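Local coordinates for Lmo1076 protein (Listeria monocytogenes serovar 1/2a, PDB 3FI7) that hydrolyses peptidoglycan, probably as an N-acetylglucosaminidase of family GH73, through the catalytic domain of this virulence-associated autolysin, at residues Lys47-Ala59 with Trp142-Leu156. Numbering follows the deposited sequence.
Sequences KYNLYPSVMIAQA and WRENAKTYKDATAWL
Trp142 starts the contact by resting CD1 of its indole against Leu50 CD2. The next residue makes the backbone link: Arg143 N donates to Asn49 O over 3.0 Å in a nearly straight bond. With CG anti to its own N (chi1 -156°) and the chain extended to NE, Arg143 runs across one face of the Tyr51 ring, CG lying 4.1 Å from the centroid in a CH-pi contact. Its guanidinium follows, 29° from parallel to that ring; NH1 reaches Leu50 O through a water and NH2 bonds to Asp183 O. Glu144, its chain folded at chi2, brings OE2 to Asn49 ND2, which gives it a weak bond (2.8 Å), while OE1 is salt-bridged to Arg128. At Ala146 the carbonyl O accepts from Tyr51 OH at 2.7 Å, the hydroxyl standing above the carbonyl plane, and its CB touches Tyr51 CE2. Thr148 and Asp151 then form the capping box that opens helix 149-156. Tyr149 CA lies over the centre of the other Tyr51 face, 3.9 Å from the centroid, which leaves the ring sandwiched between Arg143 and the start of the helix. Further along, Val54 fits as a knob among Tyr149, Ala152, Thr153 and Leu156, its CG1 meeting Leu156 CD1 tip to tip at 3.6 Å. Both segments belong to the glucosaminidase domain of the lysozyme clan, where helix 52-59 crosses helix 149-156 at -44°; helix 166-176 packs on Ala57, Tyr149 and Thr153, and helices 29-47 and 116-129 meet Met55.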
loop_
_atom_site.group_PDB
_atom_site.type_symbol
_atom_site.label_atom_id
_atom_site.label_comp_id
_atom_site.label_asym_id
_atom_site.label_seq_id
_atom_site.Cartn_x
_atom_site.Cartn_y
_atom_site.Cartn_z
ATOM N N LYS A 47 -9.135 12.407 2.769
ATOM C CA LYS A 47 -10.044 12.843 1.715
ATOM C C LYS A 47 -11.080 11.769 1.333
ATOM O O LYS A 47 -12.226 12.089 1.041
ATOM C CB LYS A 47 -9.233 13.269 0.494
ATOM C CG LYS A 47 -10.045 13.588 -0.736
ATOM C CD LYS A 47 -9.119 14.023 -1.857
ATOM C CE LYS A 47 -9.861 14.182 -3.165
ATOM N NZ LYS A 47 -8.913 14.549 -4.257
ATOM N N TYR A 48 -10.676 10.501 1.349
ATOM C CA TYR A 48 -11.571 9.401 0.984
ATOM C C TYR A 48 -12.050 8.574 2.181
ATOM O O TYR A 48 -12.655 7.517 2.000
ATOM C CB TYR A 48 -10.896 8.479 -0.035
ATOM C CG TYR A 48 -10.624 9.141 -1.363
ATOM C CD1 TYR A 48 -11.564 9.103 -2.385
ATOM C CD2 TYR A 48 -9.433 9.810 -1.593
ATOM C CE1 TYR A 48 -11.321 9.711 -3.600
ATOM C CE2 TYR A 48 -9.182 10.424 -2.802
ATOM C CZ TYR A 48 -10.127 10.371 -3.804
ATOM O OH TYR A 48 -9.875 10.981 -5.014
ATOM N N ASN A 49 -11.778 9.061 3.392
ATOM C CA ASN A 49 -12.138 8.374 4.644
ATOM C C ASN A 49 -11.806 6.867 4.701
ATOM O O ASN A 49 -12.686 6.029 4.890
ATOM C CB ASN A 49 -13.605 8.635 5.022
ATOM C CG ASN A 49 -13.864 8.457 6.518
ATOM O OD1 ASN A 49 -12.991 8.728 7.345
ATOM N ND2 ASN A 49 -15.062 7.993 6.866
ATOM N N LEU A 50 -10.525 6.543 4.540
ATOM C CA LEU A 50 -10.027 5.172 4.613
ATOM C C LEU A 50 -8.918 5.094 5.666
ATOM O O LEU A 50 -8.484 6.126 6.180
ATOM C CB LEU A 50 -9.459 4.763 3.259
ATOM C CG LEU A 50 -10.353 4.953 2.032
ATOM C CD1 LEU A 50 -9.577 4.629 0.761
ATOM C CD2 LEU A 50 -11.580 4.074 2.140
ATOM N N TYR A 51 -8.456 3.887 5.992
ATOM C CA TYR A 51 -7.295 3.740 6.890
ATOM C C TYR A 51 -5.971 3.872 6.136
ATOM O O TYR A 51 -5.684 3.080 5.233
ATOM C CB TYR A 51 -7.298 2.383 7.607
ATOM C CG TYR A 51 -8.282 2.249 8.741
ATOM C CD1 TYR A 51 -7.987 2.750 9.999
ATOM C CD2 TYR A 51 -9.509 1.599 8.557
ATOM C CE1 TYR A 51 -8.886 2.624 11.050
ATOM C CE2 TYR A 51 -10.412 1.466 9.596
ATOM C CZ TYR A 51 -10.099 1.987 10.843
ATOM O OH TYR A 51 -10.988 1.863 11.891
ATOM N N PRO A 52 -5.148 4.859 6.518
ATOM C CA PRO A 52 -3.804 5.006 5.946
ATOM C C PRO A 52 -2.950 3.761 6.209
ATOM O O PRO A 52 -2.110 3.385 5.387
ATOM C CB PRO A 52 -3.213 6.195 6.720
ATOM C CG PRO A 52 -4.358 6.912 7.286
ATOM C CD PRO A 52 -5.463 5.914 7.494
ATOM N N SER A 53 -3.155 3.129 7.358
ATOM C CA SER A 53 -2.362 1.957 7.702
ATOM C C SER A 53 -2.643 0.845 6.704
ATOM O O SER A 53 -1.750 0.099 6.324
ATOM C CB SER A 53 -2.676 1.477 9.118
ATOM O OG SER A 53 -4.055 1.189 9.244
ATOM N N VAL A 54 -3.893 0.745 6.274
ATOM C CA VAL A 54 -4.284 -0.305 5.349
ATOM C C VAL A 54 -3.762 0.007 3.940
ATOM O O VAL A 54 -3.312 -0.885 3.216
ATOM C CB VAL A 54 -5.816 -0.499 5.360
ATOM C CG1 VAL A 54 -6.263 -1.433 4.241
ATOM C CG2 VAL A 54 -6.260 -1.025 6.727
ATOM N N MET A 55 -3.794 1.280 3.566
ATOM C CA MET A 55 -3.257 1.697 2.268
ATOM C C MET A 55 -1.744 1.481 2.154
ATOM O O MET A 55 -1.240 1.017 1.125
ATOM C CB MET A 55 -3.582 3.168 1.989
ATOM C CG MET A 55 -3.028 3.650 0.647
ATOM S SD MET A 55 -3.332 5.400 0.293
ATOM C CE MET A 55 -4.974 5.320 -0.416
ATOM N N ILE A 56 -1.020 1.834 3.210
ATOM C CA ILE A 56 0.427 1.691 3.202
ATOM C C ILE A 56 0.783 0.207 3.167
ATOM O O ILE A 56 1.665 -0.201 2.423
ATOM C CB ILE A 56 1.077 2.388 4.422
ATOM C CG1 ILE A 56 0.880 3.903 4.334
ATOM C CG2 ILE A 56 2.550 2.047 4.513
ATOM C CD1 ILE A 56 0.972 4.619 5.677
ATOM N N ALA A 57 0.084 -0.600 3.959
ATOM C CA ALA A 57 0.324 -2.045 3.953
ATOM C C ALA A 57 0.021 -2.653 2.581
ATOM O O ALA A 57 0.780 -3.481 2.082
ATOM C CB ALA A 57 -0.493 -2.727 5.024
ATOM N N GLN A 58 -1.079 -2.232 1.966
ATOM C CA GLN A 58 -1.404 -2.705 0.624
ATOM C C GLN A 58 -0.330 -2.315 -0.375
ATOM O O GLN A 58 0.074 -3.133 -1.201
ATOM C CB GLN A 58 -2.759 -2.175 0.147
ATOM C CG GLN A 58 -3.930 -3.016 0.573
ATOM C CD GLN A 58 -5.151 -2.773 -0.292
ATOM O OE1 GLN A 58 -5.754 -1.702 -0.242
ATOM N NE2 GLN A 58 -5.526 -3.771 -1.090
ATOM N N ALA A 59 0.143 -1.072 -0.295
ATOM C CA ALA A 59 1.147 -0.609 -1.247
ATOM C C ALA A 59 2.424 -1.418 -1.126
ATOM O O ALA A 59 3.022 -1.764 -2.137
ATOM C CB ALA A 59 1.436 0.867 -1.077
ATOM N N TRP A 142 -14.378 0.968 4.444
ATOM C CA TRP A 142 -14.593 2.388 4.683
ATOM C C TRP A 142 -14.469 2.641 6.172
ATOM O O TRP A 142 -14.955 1.864 6.992
ATOM C CB TRP A 142 -15.966 2.867 4.187
ATOM C CG TRP A 142 -16.201 2.668 2.727
ATOM C CD1 TRP A 142 -15.261 2.404 1.766
ATOM C CD2 TRP A 142 -17.461 2.749 2.048
ATOM N NE1 TRP A 142 -15.865 2.298 0.534
ATOM C CE2 TRP A 142 -17.213 2.506 0.677
ATOM C CE3 TRP A 142 -18.776 2.994 2.465
ATOM C CZ2 TRP A 142 -18.234 2.502 -0.279
ATOM C CZ3 TRP A 142 -19.791 2.991 1.514
ATOM C CH2 TRP A 142 -19.513 2.743 0.158
ATOM N N ARG A 143 -13.826 3.741 6.524
ATOM C CA ARG A 143 -13.547 4.004 7.919
ATOM C C ARG A 143 -14.818 4.188 8.756
ATOM O O ARG A 143 -14.839 3.820 9.930
ATOM C CB ARG A 143 -12.599 5.195 8.056
ATOM C CG ARG A 143 -11.843 5.156 9.343
ATOM C CD ARG A 143 -10.627 6.042 9.338
ATOM N NE ARG A 143 -10.042 6.033 10.674
ATOM C CZ ARG A 143 -8.910 6.636 10.996
ATOM N NH1 ARG A 143 -8.227 7.307 10.072
ATOM N NH2 ARG A 143 -8.461 6.559 12.237
ATOM N N GLU A 144 -15.879 4.733 8.159
ATOM C CA GLU A 144 -17.140 4.890 8.887
ATOM C C GLU A 144 -17.859 3.560 9.153
ATOM O O GLU A 144 -18.822 3.528 9.910
ATOM C CB GLU A 144 -18.089 5.901 8.214
ATOM C CG GLU A 144 -18.706 5.449 6.880
ATOM C CD GLU A 144 -17.811 5.743 5.676
ATOM O OE1 GLU A 144 -18.350 5.841 4.554
ATOM O OE2 GLU A 144 -16.573 5.874 5.843
ATOM N N ASN A 145 -17.389 2.470 8.548
ATOM C CA ASN A 145 -17.972 1.148 8.805
ATOM C C ASN A 145 -17.023 0.174 9.500
ATOM O O ASN A 145 -17.426 -0.923 9.874
ATOM C CB ASN A 145 -18.437 0.490 7.504
ATOM C CG ASN A 145 -19.549 1.252 6.821
ATOM O OD1 ASN A 145 -20.385 1.875 7.471
ATOM N ND2 ASN A 145 -19.567 1.198 5.494
ATOM N N ALA A 146 -15.757 0.546 9.637
ATOM C CA ALA A 146 -14.776 -0.376 10.204
ATOM C C ALA A 146 -14.265 0.141 11.541
ATOM O O ALA A 146 -13.557 1.143 11.587
ATOM C CB ALA A 146 -13.623 -0.594 9.228
ATOM N N LYS A 147 -14.627 -0.533 12.630
ATOM C CA LYS A 147 -14.237 -0.068 13.960
ATOM C C LYS A 147 -12.717 0.006 14.093
ATOM O O LYS A 147 -12.174 0.982 14.600
ATOM C CB LYS A 147 -14.830 -0.961 15.052
ATOM C CG LYS A 147 -16.324 -0.779 15.247
ATOM C CD LYS A 147 -16.884 -1.751 16.275
ATOM C CE LYS A 147 -18.391 -1.583 16.427
ATOM N NZ LYS A 147 -18.964 -2.517 17.442
ATOM N N THR A 148 -12.037 -1.037 13.636
ATOM C CA THR A 148 -10.582 -1.041 13.612
ATOM C C THR A 148 -10.110 -1.418 12.221
ATOM O O THR A 148 -10.900 -1.865 11.384
ATOM C CB THR A 148 -9.998 -2.068 14.587
ATOM O OG1 THR A 148 -10.245 -3.382 14.083
ATOM C CG2 THR A 148 -10.629 -1.927 15.972
ATOM N N TYR A 149 -8.813 -1.268 11.990
ATOM C CA TYR A 149 -8.237 -1.605 10.699
ATOM C C TYR A 149 -8.413 -3.087 10.373
ATOM O O TYR A 149 -8.471 -3.465 9.206
ATOM C CB TYR A 149 -6.761 -1.216 10.657
ATOM C CG TYR A 149 -5.878 -2.036 11.563
ATOM C CD1 TYR A 149 -5.587 -1.612 12.858
ATOM C CD2 TYR A 149 -5.322 -3.227 11.124
ATOM C CE1 TYR A 149 -4.765 -2.362 13.688
ATOM C CE2 TYR A 149 -4.501 -3.980 11.944
ATOM C CZ TYR A 149 -4.225 -3.542 13.222
ATOM O OH TYR A 149 -3.409 -4.297 14.030
ATOM N N LYS A 150 -8.507 -3.921 11.404
ATOM C CA LYS A 150 -8.723 -5.354 11.203
ATOM C C LYS A 150 -10.059 -5.669 10.526
ATOM O O LYS A 150 -10.172 -6.652 9.794
ATOM C CB LYS A 150 -8.597 -6.118 12.519
ATOM C CG LYS A 150 -7.170 -6.134 13.050
ATOM C CD LYS A 150 -6.976 -7.202 14.110
ATOM C CE LYS A 150 -5.535 -7.231 14.566
ATOM N NZ LYS A 150 -5.264 -8.372 15.467
ATOM N N ASP A 151 -11.068 -4.838 10.762
ATOM C CA ASP A 151 -12.341 -5.012 10.068
ATOM C C ASP A 151 -12.147 -4.692 8.597
ATOM O O ASP A 151 -12.701 -5.360 7.727
ATOM C CB ASP A 151 -13.418 -4.109 10.667
ATOM C CG ASP A 151 -13.660 -4.398 12.136
ATOM O OD1 ASP A 151 -13.607 -3.450 12.952
ATOM O OD2 ASP A 151 -13.889 -5.583 12.468
ATOM N N ALA A 152 -11.334 -3.672 8.329
ATOM C CA ALA A 152 -11.065 -3.261 6.964
ATOM C C ALA A 152 -10.279 -4.328 6.208
ATOM O O ALA A 152 -10.633 -4.664 5.082
ATOM C CB ALA A 152 -10.337 -1.933 6.940
ATOM N N THR A 153 -9.225 -4.871 6.821
ATOM C CA THR A 153 -8.409 -5.859 6.122
ATOM C C THR A 153 -9.234 -7.129 5.886
ATOM O O THR A 153 -9.182 -7.719 4.805
ATOM C CB THR A 153 -7.089 -6.192 6.860
ATOM O OG1 THR A 153 -7.377 -6.748 8.148
ATOM C CG2 THR A 153 -6.220 -4.938 7.029
ATOM N N ALA A 154 -10.000 -7.533 6.896
ATOM C CA ALA A 154 -10.887 -8.687 6.768
ATOM C C ALA A 154 -11.864 -8.482 5.614
ATOM O O ALA A 154 -12.200 -9.424 4.916
ATOM C CB ALA A 154 -11.651 -8.949 8.074
ATOM N N TRP A 155 -12.308 -7.248 5.403
ATOM C CA TRP A 155 -13.209 -6.980 4.286
ATOM C C TRP A 155 -12.519 -7.108 2.919
ATOM O O TRP A 155 -13.125 -7.570 1.954
ATOM C CB TRP A 155 -13.892 -5.614 4.426
ATOM C CG TRP A 155 -15.082 -5.478 3.518
ATOM C CD1 TRP A 155 -15.118 -4.871 2.294
ATOM C CD2 TRP A 155 -16.404 -5.981 3.755
ATOM N NE1 TRP A 155 -16.379 -4.961 1.759
ATOM C CE2 TRP A 155 -17.188 -5.640 2.632
ATOM C CE3 TRP A 155 -17.002 -6.684 4.809
ATOM C CZ2 TRP A 155 -18.543 -5.974 2.533
ATOM C CZ3 TRP A 155 -18.350 -7.021 4.706
ATOM C CH2 TRP A 155 -19.106 -6.664 3.575
ATOM N N LEU A 156 -11.257 -6.702 2.838
ATOM C CA LEU A 156 -10.514 -6.774 1.583
ATOM C C LEU A 156 -10.236 -8.217 1.158
ATOM O O LEU A 156 -10.162 -8.522 -0.031
ATOM C CB LEU A 156 -9.198 -5.995 1.688
ATOM C CG LEU A 156 -9.323 -4.486 1.949
ATOM C CD1 LEU A 156 -7.950 -3.862 2.135
ATOM C CD2 LEU A 156 -10.061 -3.806 0.808
HETATM O O HOH W 1 -8.256 8.533 7.536
#